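Local coordinates for protein dipeptide Epimerase (Enterococcus faecalis V583, PDB 3JVA) that belongs to the mandelate racemase/muconate lactonizing enzyme family of the enolase superfamily and binds a magnesium ion in its barrel domain, at residues B[52-57]-B[239-244]; B[261-266]-B[272-277]. All coordinates share one frame; numbering follows the deposited sequence.

Contact 1: B[52-57]-B[239-244]. With MG (magnesium ion), chain O.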
loop_
_atom_site.group_PDB
_atom_site.type_symbol
_atom_site.label_atom_id
_atom_site.label_comp_id
_atom_site.label_asym_id
_atom_site.label_seq_id
_atom_site.Cartn_x
_atom_site.Cartn_y
_atom_site.Cartn_z
ATOM N N ILE B 52 23.070 29.236 -12.161
ATOM C CA ILE B 52 22.807 29.442 -10.742
ATOM C C ILE B 52 21.335 29.319 -10.350
ATOM O O ILE B 52 21.008 28.715 -9.328
ATOM C CB ILE B 52 23.381 30.806 -10.277
ATOM C CG1 ILE B 52 23.348 30.891 -8.748
ATOM C CG2 ILE B 52 22.599 31.950 -10.901
ATOM C CD1 ILE B 52 24.117 32.076 -8.187
ATOM N N PHE B 53 20.449 29.862 -11.174
ATOM C CA PHE B 53 19.017 29.812 -10.897
ATOM C C PHE B 53 18.373 28.440 -11.107
ATOM O O PHE B 53 17.235 28.225 -10.695
ATOM C CB PHE B 53 18.297 30.863 -11.745
ATOM C CG PHE B 53 18.620 30.783 -13.206
ATOM C CD1 PHE B 53 17.929 29.912 -14.038
ATOM C CD2 PHE B 53 19.647 31.551 -13.745
ATOM C CE1 PHE B 53 18.261 29.801 -15.392
ATOM C CE2 PHE B 53 19.986 31.448 -15.095
ATOM C CZ PHE B 53 19.293 30.571 -15.918
ATOM N N ILE B 54 19.095 27.515 -11.737
ATOM C CA ILE B 54 18.576 26.171 -11.986
ATOM C C ILE B 54 19.301 25.093 -11.193
ATOM O O ILE B 54 18.671 24.282 -10.509
ATOM C CB ILE B 54 18.668 25.779 -13.482
ATOM C CG1 ILE B 54 17.720 26.647 -14.312
ATOM C CG2 ILE B 54 18.295 24.305 -13.658
ATOM C CD1 ILE B 54 17.768 26.356 -15.797
ATOM N N THR B 55 20.627 25.086 -11.278
ATOM C CA THR B 55 21.427 24.083 -10.582
ATOM C C THR B 55 22.247 24.651 -9.434
ATOM O O THR B 55 22.803 23.897 -8.640
ATOM C CB THR B 55 22.412 23.404 -11.547
ATOM O OG1 THR B 55 23.297 24.395 -12.085
ATOM C CG2 THR B 55 21.673 22.726 -12.683
ATOM N N GLY B 56 22.329 25.975 -9.355
ATOM C CA GLY B 56 23.128 26.609 -8.320
ATOM C C GLY B 56 24.583 26.709 -8.760
ATOM O O GLY B 56 25.403 27.343 -8.098
ATOM N N GLU B 57 24.904 26.087 -9.892
ATOM C CA GLU B 57 26.271 26.098 -10.417
ATOM C C GLU B 57 26.694 27.495 -10.882
ATOM O O GLU B 57 25.974 28.158 -11.627
ATOM C CB GLU B 57 26.393 25.117 -11.591
ATOM C CG GLU B 57 26.128 23.657 -11.225
ATOM C CD GLU B 57 27.287 23.017 -10.485
ATOM O OE1 GLU B 57 28.040 22.243 -11.115
ATOM O OE2 GLU B 57 27.455 23.292 -9.276
ATOM N N ALA B 239 9.045 16.351 -17.144
ATOM C CA ALA B 239 9.804 16.790 -15.985
ATOM C C ALA B 239 11.133 17.363 -16.473
ATOM O O ALA B 239 11.758 16.810 -17.371
ATOM C CB ALA B 239 10.067 15.611 -15.041
ATOM N N ASP B 240 11.542 18.487 -15.902
ATOM C CA ASP B 240 12.824 19.092 -16.243
ATOM C C ASP B 240 13.602 19.202 -14.932
ATOM O O ASP B 240 14.370 18.304 -14.591
ATOM C CB ASP B 240 12.653 20.480 -16.871
ATOM C CG ASP B 240 13.989 21.106 -17.293
ATOM O OD1 ASP B 240 15.054 20.588 -16.898
ATOM O OD2 ASP B 240 13.982 22.123 -18.015
ATOM N N GLU B 241 13.378 20.284 -14.189
ATOM C CA GLU B 241 14.072 20.500 -12.926
ATOM C C GLU B 241 13.890 19.358 -11.917
ATOM O O GLU B 241 14.739 19.170 -11.044
ATOM C CB GLU B 241 13.637 21.834 -12.292
ATOM C CG GLU B 241 14.204 23.106 -12.957
ATOM C CD GLU B 241 13.615 23.413 -14.333
ATOM O OE1 GLU B 241 12.529 22.887 -14.667
ATOM O OE2 GLU B 241 14.234 24.205 -15.079
ATOM N N SER B 242 12.800 18.595 -12.030
ATOM C CA SER B 242 12.570 17.475 -11.112
ATOM C C SER B 242 13.536 16.329 -11.406
ATOM O O SER B 242 13.650 15.393 -10.615
ATOM C CB SER B 242 11.128 16.952 -11.211
ATOM O OG SER B 242 10.216 17.821 -10.556
ATOM N N CYS B 243 14.221 16.399 -12.545
ATOM C CA CYS B 243 15.184 15.357 -12.898
ATOM C C CYS B 243 16.565 15.909 -13.211
ATOM O O CYS B 243 16.777 16.513 -14.266
ATOM C CB CYS B 243 14.704 14.535 -14.095
ATOM S SG CYS B 243 15.903 13.241 -14.583
ATOM N N PHE B 244 17.498 15.701 -12.285
ATOM C CA PHE B 244 18.879 16.131 -12.457
ATOM C C PHE B 244 19.707 14.914 -12.856
ATOM O O PHE B 244 20.373 14.927 -13.890
ATOM C CB PHE B 244 19.443 16.715 -11.156
ATOM C CG PHE B 244 19.212 18.193 -10.997
ATOM C CD1 PHE B 244 17.955 18.742 -11.206
ATOM C CD2 PHE B 244 20.253 19.032 -10.624
ATOM C CE1 PHE B 244 17.737 20.106 -11.045
ATOM C CE2 PHE B 244 20.042 20.401 -10.461
ATOM C CZ PHE B 244 18.776 20.936 -10.674
HETATM MG MG MG O . 12.683 23.491 -18.788
HETATM O O HOH W 1 13.689 24.967 -17.777
HETATM O O HOH W 2 11.403 23.384 -17.162
HETATM O O HOH W 3 14.135 23.957 -20.302
#
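Glu241 and Phe244 of the loop after strand 236-239 meet Ile54 and Thr55, with no hydrogen bond passing between the two segments. Taken in order, Asp240 comes first and faces the metal: its CG lies anti to the backbone N (chi1 -177°), and OD2 binds the magnesium ion at 2.0 Å, while OD1 forms a salt bridge with Lys267. Asp189 and Glu215 bind the same ion, and three waters complete the set of six ligands. The chain then folds into a type I beta turn, Asp240 to Cys243, closed by Cys243 N to Asp240 O at 2.8 Å. Glu241, second in the turn, bends at chi2 (71°), which sends its carboxylate to the metal's water shell as a second-shell group: OE2 and OE1 each accept from a water that itself binds the magnesium ion, OE2 from water 1 at 2.9 Å and OE1 from water 2 at 2.8 Å. Ile54 crosses this side chain at about a right angle, CD1 standing 4.2 Å from Glu241 OE2. In enolase-superfamily architecture, a loop of the N-terminal domain here closes over the metal end of the barrel. Phe244 points toward the other loop: Ile54 O lies in the ring plane, at the edge, 3.4 Å from Phe244 CZ. Thr55 CG2 approaches Phe244 CE2 obliquely at 3.6 Å. Thr55 OG1 instead serves its own loop, accepting from Glu57 N in an ST turn and bonding to Gly51 O.

Contact 2: B[261-266]-B[272-277]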
loop_
_atom_site.group_PDB
_atom_site.type_symbol
_atom_site.label_atom_id
_atom_site.label_comp_id
_atom_site.label_asym_id
_atom_site.label_seq_id
_atom_site.Cartn_x
_atom_site.Cartn_y
_atom_site.Cartn_z
ATOM N N ILE B 261 10.734 12.876 -19.797
ATOM C CA ILE B 261 11.774 13.448 -18.949
ATOM C C ILE B 261 12.806 14.188 -19.788
ATOM O O ILE B 261 13.304 13.662 -20.782
ATOM C CB ILE B 261 12.455 12.349 -18.096
ATOM C CG1 ILE B 261 11.470 11.870 -17.023
ATOM C CG2 ILE B 261 13.743 12.880 -17.465
ATOM C CD1 ILE B 261 11.968 10.698 -16.183
ATOM N N ASN B 262 13.112 15.416 -19.378
ATOM C CA ASN B 262 14.069 16.253 -20.092
ATOM C C ASN B 262 15.451 16.165 -19.464
ATOM O O ASN B 262 15.648 16.505 -18.296
ATOM C CB ASN B 262 13.578 17.707 -20.096
ATOM C CG ASN B 262 14.330 18.589 -21.086
ATOM O OD1 ASN B 262 14.904 18.107 -22.065
ATOM N ND2 ASN B 262 14.303 19.897 -20.845
ATOM N N ILE B 263 16.401 15.689 -20.256
ATOM C CA ILE B 263 17.787 15.554 -19.828
ATOM C C ILE B 263 18.577 16.795 -20.221
ATOM O O ILE B 263 18.339 17.369 -21.282
ATOM C CB ILE B 263 18.484 14.370 -20.553
ATOM C CG1 ILE B 263 17.784 13.052 -20.232
ATOM C CG2 ILE B 263 19.968 14.327 -20.182
ATOM C CD1 ILE B 263 18.267 11.891 -21.106
ATOM N N LYS B 264 19.498 17.219 -19.360
ATOM C CA LYS B 264 20.405 18.321 -19.688
ATOM C C LYS B 264 21.764 17.871 -19.163
ATOM O O LYS B 264 21.893 17.516 -17.994
ATOM C CB LYS B 264 19.995 19.637 -19.033
ATOM C CG LYS B 264 18.762 20.257 -19.669
ATOM C CD LYS B 264 18.433 21.612 -19.058
ATOM C CE LYS B 264 17.116 22.144 -19.623
ATOM N NZ LYS B 264 16.746 23.457 -19.019
ATOM N N LEU B 265 22.772 17.867 -20.026
ATOM C CA LEU B 265 24.098 17.431 -19.596
ATOM C C LEU B 265 24.624 18.233 -18.409
ATOM O O LEU B 265 25.331 17.691 -17.553
ATOM C CB LEU B 265 25.097 17.508 -20.761
ATOM C CG LEU B 265 24.789 16.635 -21.982
ATOM C CD1 LEU B 265 25.940 16.726 -22.968
ATOM C CD2 LEU B 265 24.565 15.181 -21.556
ATOM N N MET B 266 24.266 19.517 -18.341
ATOM C CA MET B 266 24.728 20.375 -17.254
ATOM C C MET B 266 23.950 20.183 -15.948
ATOM O O MET B 266 24.250 20.832 -14.947
ATOM C CB MET B 266 24.686 21.843 -17.680
ATOM C CG MET B 266 25.499 22.150 -18.942
ATOM S SD MET B 266 27.205 21.480 -18.947
ATOM C CE MET B 266 27.500 21.386 -20.743
ATOM N N HIS B 272 27.851 10.287 -19.599
ATOM C CA HIS B 272 27.820 9.039 -18.836
ATOM C C HIS B 272 26.536 8.888 -18.010
ATOM O O HIS B 272 25.915 7.815 -17.994
ATOM C CB HIS B 272 29.045 8.978 -17.915
ATOM C CG HIS B 272 29.200 7.677 -17.190
ATOM N ND1 HIS B 272 29.734 6.550 -17.780
ATOM C CD2 HIS B 272 28.915 7.333 -15.911
ATOM C CE1 HIS B 272 29.777 5.570 -16.895
ATOM N NE2 HIS B 272 29.286 6.018 -15.754
ATOM N N GLU B 273 26.138 9.959 -17.332
ATOM C CA GLU B 273 24.937 9.944 -16.507
ATOM C C GLU B 273 23.682 10.076 -17.374
ATOM O O GLU B 273 22.654 9.462 -17.087
ATOM C CB GLU B 273 24.989 11.085 -15.482
ATOM C CG GLU B 273 23.871 11.055 -14.440
ATOM C CD GLU B 273 24.073 9.990 -13.369
ATOM O OE1 GLU B 273 25.144 9.338 -13.347
ATOM O OE2 GLU B 273 23.159 9.814 -12.539
ATOM N N ALA B 274 23.773 10.867 -18.438
ATOM C CA ALA B 274 22.637 11.047 -19.341
ATOM C C ALA B 274 22.218 9.695 -19.933
ATOM O O ALA B 274 21.032 9.423 -20.121
ATOM C CB ALA B 274 23.005 12.021 -20.456
ATOM N N LEU B 275 23.192 8.848 -20.235
ATOM C CA LEU B 275 22.879 7.537 -20.784
ATOM C C LEU B 275 22.062 6.719 -19.787
ATOM O O LEU B 275 21.121 6.024 -20.173
ATOM C CB LEU B 275 24.165 6.793 -21.154
ATOM C CG LEU B 275 24.817 7.270 -22.453
ATOM C CD1 LEU B 275 26.231 6.695 -22.551
ATOM C CD2 LEU B 275 23.964 6.851 -23.644
ATOM N N LYS B 276 22.412 6.810 -18.506
ATOM C CA LYS B 276 21.689 6.077 -17.468
ATOM C C LYS B 276 20.249 6.559 -17.403
ATOM O O LYS B 276 19.314 5.761 -17.321
ATOM C CB LYS B 276 22.337 6.294 -16.100
ATOM C CG LYS B 276 23.744 5.736 -15.959
ATOM C CD LYS B 276 24.253 6.010 -14.558
ATOM C CE LYS B 276 25.685 5.558 -14.367
ATOM N NZ LYS B 276 26.175 5.993 -13.027
ATOM N N ILE B 277 20.077 7.876 -17.417
ATOM C CA ILE B 277 18.737 8.445 -17.367
ATOM C C ILE B 277 17.893 7.925 -18.525
ATOM O O ILE B 277 16.772 7.461 -18.329
ATOM C CB ILE B 277 18.775 9.993 -17.426
ATOM C CG1 ILE B 277 19.422 10.544 -16.149
ATOM C CG2 ILE B 277 17.351 10.539 -17.582
ATOM C CD1 ILE B 277 19.754 12.033 -16.199
#
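A strand and the helix that, after the short helix 265-268, returns along it pack here as one beta-alpha unit of the barrel domain: Ile261 and Ile263 of strand 260-263 face Ala274 and Ile277 of helix 271-284. Over the short segments the two run nearly antiparallel, at 168°, with axes 9.8 Å apart, as expected when the chain returns along the outside of a TIM-type barrel. No hydrogen bond or charge pair crosses the contact. Ile263 carries most of it, its two branches dividing the work: CG2 rests on Ala274 CB at 3.8 Å, while CG1 touches Ile277 CG2 at 3.7 Å and CD1 runs on to within 3.8 Å of Ala274 O. The two isoleucines lie alongside one another and point opposite ways. In Ile277 the branch that touches is CG2, set anti to the backbone N with CG1 at chi1 -67°. Nearer the start of the strand, Ile261 CG2 makes a looser contact with Ile277 CG2 at 4.3 Å. Beyond the strand, Leu265 brings CD2 to Ala274 CB at 3.7 Å, so the small methyl is touched by two branched side chains. Leu265 also packs on Ile104 of helix 96-114 and Ala303 of helix 298-310, Ala274 meets Leu307 of the latter, and strand 260-263 is hydrogen-bonded between strands 236-239 and 287-290.

In the fold
Contact 1 joins two loops from different domains at the metal end of the barrel and is only partly buried, whereas contact 2 is a buried strand-helix packing within the barrel itself. Contact 1 closes before contact 2 opens, helix 246-255 lying between 239-244 and 261-266; their centres are about 12 Å apart, and they meet because strands 236-239 and 260-263 are neighbours: Ala239 O probably accepts a hydrogen bond from Asn262 N. The chemistry splits with the faces of strand 260-263. Its outward isoleucines serve contact 2, while Asn262 and, just past it, Lys264 point the other way, Lys264 NZ forming a salt bridge with the metal-binding Asp240 OD2 (3.2 Å). Cys243 SG packs on Ile261 CG2, linking the two contacts through apolar atoms as well.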